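Local coordinates for sporozoite microneme protein essential for cell traversal (Plasmodium berghei, PDB 4U5A) that is probably needed by the malaria parasite's sporozoites to pass through host cells, as a four-helix-bundle protein of their secretory micronemes, at residues Ser18-Lys29 against Leu65-Ile76. Numbering follows the deposited sequence.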
loop_
_atom_site.group_PDB
_atom_site.type_symbol
_atom_site.label_atom_id
_atom_site.label_comp_id
_atom_site.label_asym_id
_atom_site.label_seq_id
_atom_site.Cartn_x
_atom_site.Cartn_y
_atom_site.Cartn_z
ATOM N N SER A 18 9.822 -6.099 -14.365
ATOM C CA SER A 18 8.539 -6.679 -13.984
ATOM C C SER A 18 8.641 -7.510 -12.704
ATOM O O SER A 18 7.840 -7.342 -11.774
ATOM C CB SER A 18 7.989 -7.548 -15.117
ATOM O OG SER A 18 7.604 -6.762 -16.230
ATOM N N ASP A 19 9.642 -8.384 -12.654
ATOM C CA ASP A 19 9.811 -9.289 -11.522
ATOM C C ASP A 19 10.125 -8.553 -10.213
ATOM O O ASP A 19 9.557 -8.874 -9.159
ATOM C CB ASP A 19 10.905 -10.312 -11.836
ATOM C CG ASP A 19 10.507 -11.264 -12.952
ATOM O OD1 ASP A 19 9.296 -11.513 -13.115
ATOM O OD2 ASP A 19 11.402 -11.760 -13.669
ATOM N N ASP A 20 11.019 -7.570 -10.284
ATOM C CA ASP A 20 11.351 -6.756 -9.120
ATOM C C ASP A 20 10.122 -6.023 -8.607
ATOM O O ASP A 20 9.839 -6.024 -7.402
ATOM C CB ASP A 20 12.453 -5.745 -9.449
ATOM C CG ASP A 20 13.820 -6.388 -9.585
ATOM O OD1 ASP A 20 13.917 -7.627 -9.448
ATOM O OD2 ASP A 20 14.796 -5.650 -9.830
ATOM N N PHE A 21 9.387 -5.404 -9.528
ATOM C CA PHE A 21 8.182 -4.681 -9.144
ATOM C C PHE A 21 7.205 -5.625 -8.446
ATOM O O PHE A 21 6.621 -5.279 -7.420
ATOM C CB PHE A 21 7.524 -4.031 -10.358
ATOM C CG PHE A 21 6.380 -3.124 -10.009
ATOM C CD1 PHE A 21 6.616 -1.892 -9.419
ATOM C CD2 PHE A 21 5.069 -3.503 -10.263
ATOM C CE1 PHE A 21 5.573 -1.050 -9.092
ATOM C CE2 PHE A 21 4.016 -2.664 -9.941
ATOM C CZ PHE A 21 4.269 -1.435 -9.353
ATOM N N SER A 22 7.051 -6.826 -8.998
ATOM C CA SER A 22 6.169 -7.826 -8.406
ATOM C C SER A 22 6.595 -8.186 -6.983
ATOM O O SER A 22 5.755 -8.272 -6.081
ATOM C CB SER A 22 6.136 -9.086 -9.272
ATOM O OG SER A 22 5.440 -8.862 -10.484
ATOM N N ASN A 23 7.898 -8.378 -6.783
ATOM C CA ASN A 23 8.432 -8.674 -5.453
ATOM C C ASN A 23 8.125 -7.567 -4.447
ATOM O O ASN A 23 7.622 -7.831 -3.345
ATOM C CB ASN A 23 9.945 -8.893 -5.521
ATOM C CG ASN A 23 10.320 -10.177 -6.231
ATOM O OD1 ASN A 23 9.507 -11.092 -6.358
ATOM N ND2 ASN A 23 11.557 -10.248 -6.707
ATOM N N ASP A 24 8.423 -6.328 -4.836
ATOM C CA ASP A 24 8.164 -5.177 -3.975
ATOM C C ASP A 24 6.675 -5.067 -3.622
ATOM O O ASP A 24 6.313 -4.833 -2.461
ATOM C CB ASP A 24 8.656 -3.891 -4.647
ATOM C CG ASP A 24 10.150 -3.919 -4.941
ATOM O OD1 ASP A 24 10.881 -4.674 -4.265
ATOM O OD2 ASP A 24 10.593 -3.182 -5.848
ATOM N N ILE A 25 5.820 -5.250 -4.626
ATOM C CA ILE A 25 4.375 -5.211 -4.423
ATOM C C ILE A 25 3.907 -6.302 -3.455
ATOM O O ILE A 25 3.081 -6.044 -2.579
ATOM C CB ILE A 25 3.614 -5.342 -5.762
ATOM C CG1 ILE A 25 3.807 -4.080 -6.603
ATOM C CG2 ILE A 25 2.129 -5.555 -5.526
ATOM C CD1 ILE A 25 3.110 -2.860 -6.039
ATOM N N ASN A 26 4.439 -7.514 -3.601
ATOM C CA ASN A 26 4.065 -8.608 -2.705
ATOM C C ASN A 26 4.508 -8.304 -1.274
ATOM O O ASN A 26 3.803 -8.627 -0.312
ATOM C CB ASN A 26 4.660 -9.925 -3.184
ATOM N N ALA A 27 5.675 -7.678 -1.140
ATOM C CA ALA A 27 6.157 -7.256 0.170
ATOM C C ALA A 27 5.196 -6.249 0.812
ATOM O O ALA A 27 4.833 -6.378 1.990
ATOM C CB ALA A 27 7.554 -6.663 0.054
ATOM N N THR A 28 4.791 -5.250 0.033
ATOM C CA THR A 28 3.797 -4.275 0.483
ATOM C C THR A 28 2.499 -4.960 0.915
ATOM O O THR A 28 1.915 -4.631 1.960
ATOM C CB THR A 28 3.483 -3.253 -0.623
ATOM O OG1 THR A 28 4.677 -2.548 -0.982
ATOM C CG2 THR A 28 2.435 -2.260 -0.151
ATOM N N LYS A 29 2.064 -5.925 0.106
ATOM C CA LYS A 29 0.857 -6.692 0.381
ATOM C C LYS A 29 0.970 -7.370 1.735
ATOM O O LYS A 29 0.040 -7.318 2.541
ATOM C CB LYS A 29 0.602 -7.736 -0.713
ATOM C CG LYS A 29 0.116 -7.154 -2.035
ATOM C CD LYS A 29 -0.619 -8.192 -2.877
ATOM C CE LYS A 29 0.326 -9.152 -3.572
ATOM N NZ LYS A 29 -0.439 -10.197 -4.314
ATOM N N LEU A 65 -3.532 -3.912 -5.148
ATOM C CA LEU A 65 -2.100 -4.058 -5.346
ATOM C C LEU A 65 -1.824 -5.094 -6.434
ATOM O O LEU A 65 -0.815 -5.020 -7.132
ATOM C CB LEU A 65 -1.415 -4.443 -4.031
ATOM C CG LEU A 65 -1.471 -3.342 -2.963
ATOM C CD1 LEU A 65 -0.691 -3.717 -1.719
ATOM C CD2 LEU A 65 -0.972 -2.023 -3.519
ATOM N N ASN A 66 -2.732 -6.052 -6.589
ATOM C CA ASN A 66 -2.617 -7.023 -7.668
ATOM C C ASN A 66 -2.872 -6.351 -9.015
ATOM O O ASN A 66 -2.321 -6.752 -10.037
ATOM C CB ASN A 66 -3.591 -8.184 -7.455
ATOM C CG ASN A 66 -3.094 -9.190 -6.424
ATOM O OD1 ASN A 66 -1.904 -9.249 -6.113
ATOM N ND2 ASN A 66 -4.013 -9.990 -5.893
ATOM N N ILE A 67 -3.695 -5.306 -8.998
ATOM C CA ILE A 67 -3.975 -4.516 -10.192
ATOM C C ILE A 67 -2.740 -3.720 -10.615
ATOM O O ILE A 67 -2.341 -3.748 -11.778
ATOM C CB ILE A 67 -5.157 -3.546 -9.949
ATOM C CG1 ILE A 67 -6.455 -4.325 -9.720
ATOM C CG2 ILE A 67 -5.317 -2.576 -11.110
ATOM C CD1 ILE A 67 -7.661 -3.447 -9.477
ATOM N N ILE A 68 -2.146 -3.014 -9.655
ATOM C CA ILE A 68 -0.926 -2.245 -9.883
ATOM C C ILE A 68 0.192 -3.131 -10.424
ATOM O O ILE A 68 0.867 -2.786 -11.395
ATOM C CB ILE A 68 -0.451 -1.560 -8.587
ATOM C CG1 ILE A 68 -1.531 -0.618 -8.057
ATOM C CG2 ILE A 68 0.853 -0.811 -8.812
ATOM C CD1 ILE A 68 -1.162 0.042 -6.749
ATOM N N ASP A 69 0.365 -4.286 -9.791
ATOM C CA ASP A 69 1.359 -5.263 -10.212
ATOM C C ASP A 69 1.089 -5.731 -11.636
ATOM O O ASP A 69 1.999 -5.776 -12.460
ATOM C CB ASP A 69 1.358 -6.454 -9.245
ATOM C CG ASP A 69 2.498 -7.431 -9.499
ATOM O OD1 ASP A 69 3.325 -7.189 -10.401
ATOM O OD2 ASP A 69 2.566 -8.449 -8.778
ATOM N N GLY A 70 -0.169 -6.047 -11.932
ATOM C CA GLY A 70 -0.514 -6.563 -13.243
ATOM C C GLY A 70 -0.489 -5.523 -14.347
ATOM O O GLY A 70 -0.102 -5.826 -15.477
ATOM N N ILE A 71 -0.879 -4.294 -14.016
ATOM C CA ILE A 71 -0.880 -3.203 -14.986
ATOM C C ILE A 71 0.539 -2.897 -15.450
ATOM O O ILE A 71 0.782 -2.688 -16.644
ATOM C CB ILE A 71 -1.544 -1.927 -14.415
ATOM C CG1 ILE A 71 -3.067 -2.084 -14.404
ATOM C CG2 ILE A 71 -1.196 -0.708 -15.253
ATOM C CD1 ILE A 71 -3.807 -0.868 -13.875
ATOM N N LEU A 72 1.484 -2.903 -14.517
ATOM C CA LEU A 72 2.861 -2.607 -14.879
ATOM C C LEU A 72 3.450 -3.740 -15.707
ATOM O O LEU A 72 4.146 -3.498 -16.690
ATOM C CB LEU A 72 3.729 -2.395 -13.644
ATOM C CG LEU A 72 5.131 -1.956 -14.079
ATOM C CD1 LEU A 72 5.300 -0.446 -13.924
ATOM C CD2 LEU A 72 6.244 -2.730 -13.398
ATOM N N ARG A 73 3.161 -4.976 -15.312
ATOM C CA ARG A 73 3.673 -6.137 -16.025
ATOM C C ARG A 73 3.103 -6.190 -17.433
ATOM O O ARG A 73 3.805 -6.527 -18.384
ATOM C CB ARG A 73 3.338 -7.428 -15.277
ATOM C CG ARG A 73 3.982 -8.667 -15.882
ATOM C CD ARG A 73 3.828 -9.895 -14.996
ATOM N NE ARG A 73 4.663 -9.818 -13.799
ATOM C CZ ARG A 73 5.945 -10.169 -13.759
ATOM N NH1 ARG A 73 6.548 -10.611 -14.854
ATOM N NH2 ARG A 73 6.627 -10.067 -12.625
ATOM N N SER A 74 1.832 -5.826 -17.566
ATOM C CA SER A 74 1.191 -5.799 -18.874
ATOM C C SER A 74 1.799 -4.708 -19.741
ATOM O O SER A 74 1.957 -4.884 -20.948
ATOM C CB SER A 74 -0.319 -5.586 -18.738
ATOM O OG SER A 74 -0.996 -6.803 -18.471
ATOM N N PHE A 75 2.156 -3.587 -19.122
ATOM C CA PHE A 75 2.753 -2.484 -19.866
ATOM C C PHE A 75 4.115 -2.852 -20.437
ATOM O O PHE A 75 4.398 -2.591 -21.607
ATOM C CB PHE A 75 2.896 -1.249 -18.983
ATOM C CG PHE A 75 3.637 -0.125 -19.646
ATOM C CD1 PHE A 75 2.985 0.734 -20.517
ATOM C CD2 PHE A 75 4.994 0.058 -19.418
ATOM C CE1 PHE A 75 3.666 1.766 -21.137
ATOM C CE2 PHE A 75 5.683 1.085 -20.035
ATOM C CZ PHE A 75 5.018 1.942 -20.896
ATOM N N ILE A 76 4.956 -3.449 -19.599
ATOM C CA ILE A 76 6.300 -3.849 -19.997
ATOM C C ILE A 76 6.272 -4.878 -21.133
ATOM O O ILE A 76 7.067 -4.791 -22.069
ATOM C CB ILE A 76 7.087 -4.393 -18.793
ATOM C CG1 ILE A 76 7.337 -3.262 -17.792
ATOM C CG2 ILE A 76 8.407 -5.002 -19.235
ATOM C CD1 ILE A 76 8.252 -3.635 -16.656
#
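Two neighbouring antiparallel helices of a four-helix bundle, 10-39 and 59-84, meet where Phe21 of one lies against Ile68 and Leu72 of the other and Ser22 reaches Asp69 and Arg73. The short segments run at 176° to each other, their axes 9.6 Å apart, and the CA atoms of Ser18 and Arg73, and of Ser22 and Asp69, lie opposite one another as the nearest pairs. On the inner side, Leu72 lies over one face of the Phe21 ring, displaced toward the rim, with its CD2 3.4 Å from Phe21 CG; Ile25 CG1, from the ring's own helix, lies over the rim of the opposite face. Because CG of Phe21 stands anti to the backbone N (chi1 -172°), the far end of the ring reaches Ile68, with CZ 3.5 Å from Ile68 CG2.

The pair illustrates how a helical bundle divides its interface, with apolar side chains turned to the core and polar ones bridging the helices at the more exposed margin. Phe21 and Leu72 both also touch Cys102 of helix 88-126, while Ile68 packs on Ile189 and Leu192 of helix 167-197. Nearer the surface, a polar network joins the same two helices. Ser22 OG gives its hydrogen to the syn lone pair of Asp69 OD1, 2.7 Å away, and accepts a nearly straight bond (170°) from Arg73 NH2, so one hydroxyl links two residues a helical turn apart. The same NH2 forms a salt bridge with Asp19 OD1 at 3.1 Å, entering on the anti side of the carboxylate. Both acceptors lie near the guanidinium plane, while Ser18 CB sits over one of its faces. Toward the other end of the contact, the aliphatic part of Lys29 runs alongside Leu65, the two side chains pointing opposite ways, CG 3.5 Å from Leu65 CD1, and its NZ donates to a lone pair of Asn66 OD1, approaching within the plane of the amide carbonyl.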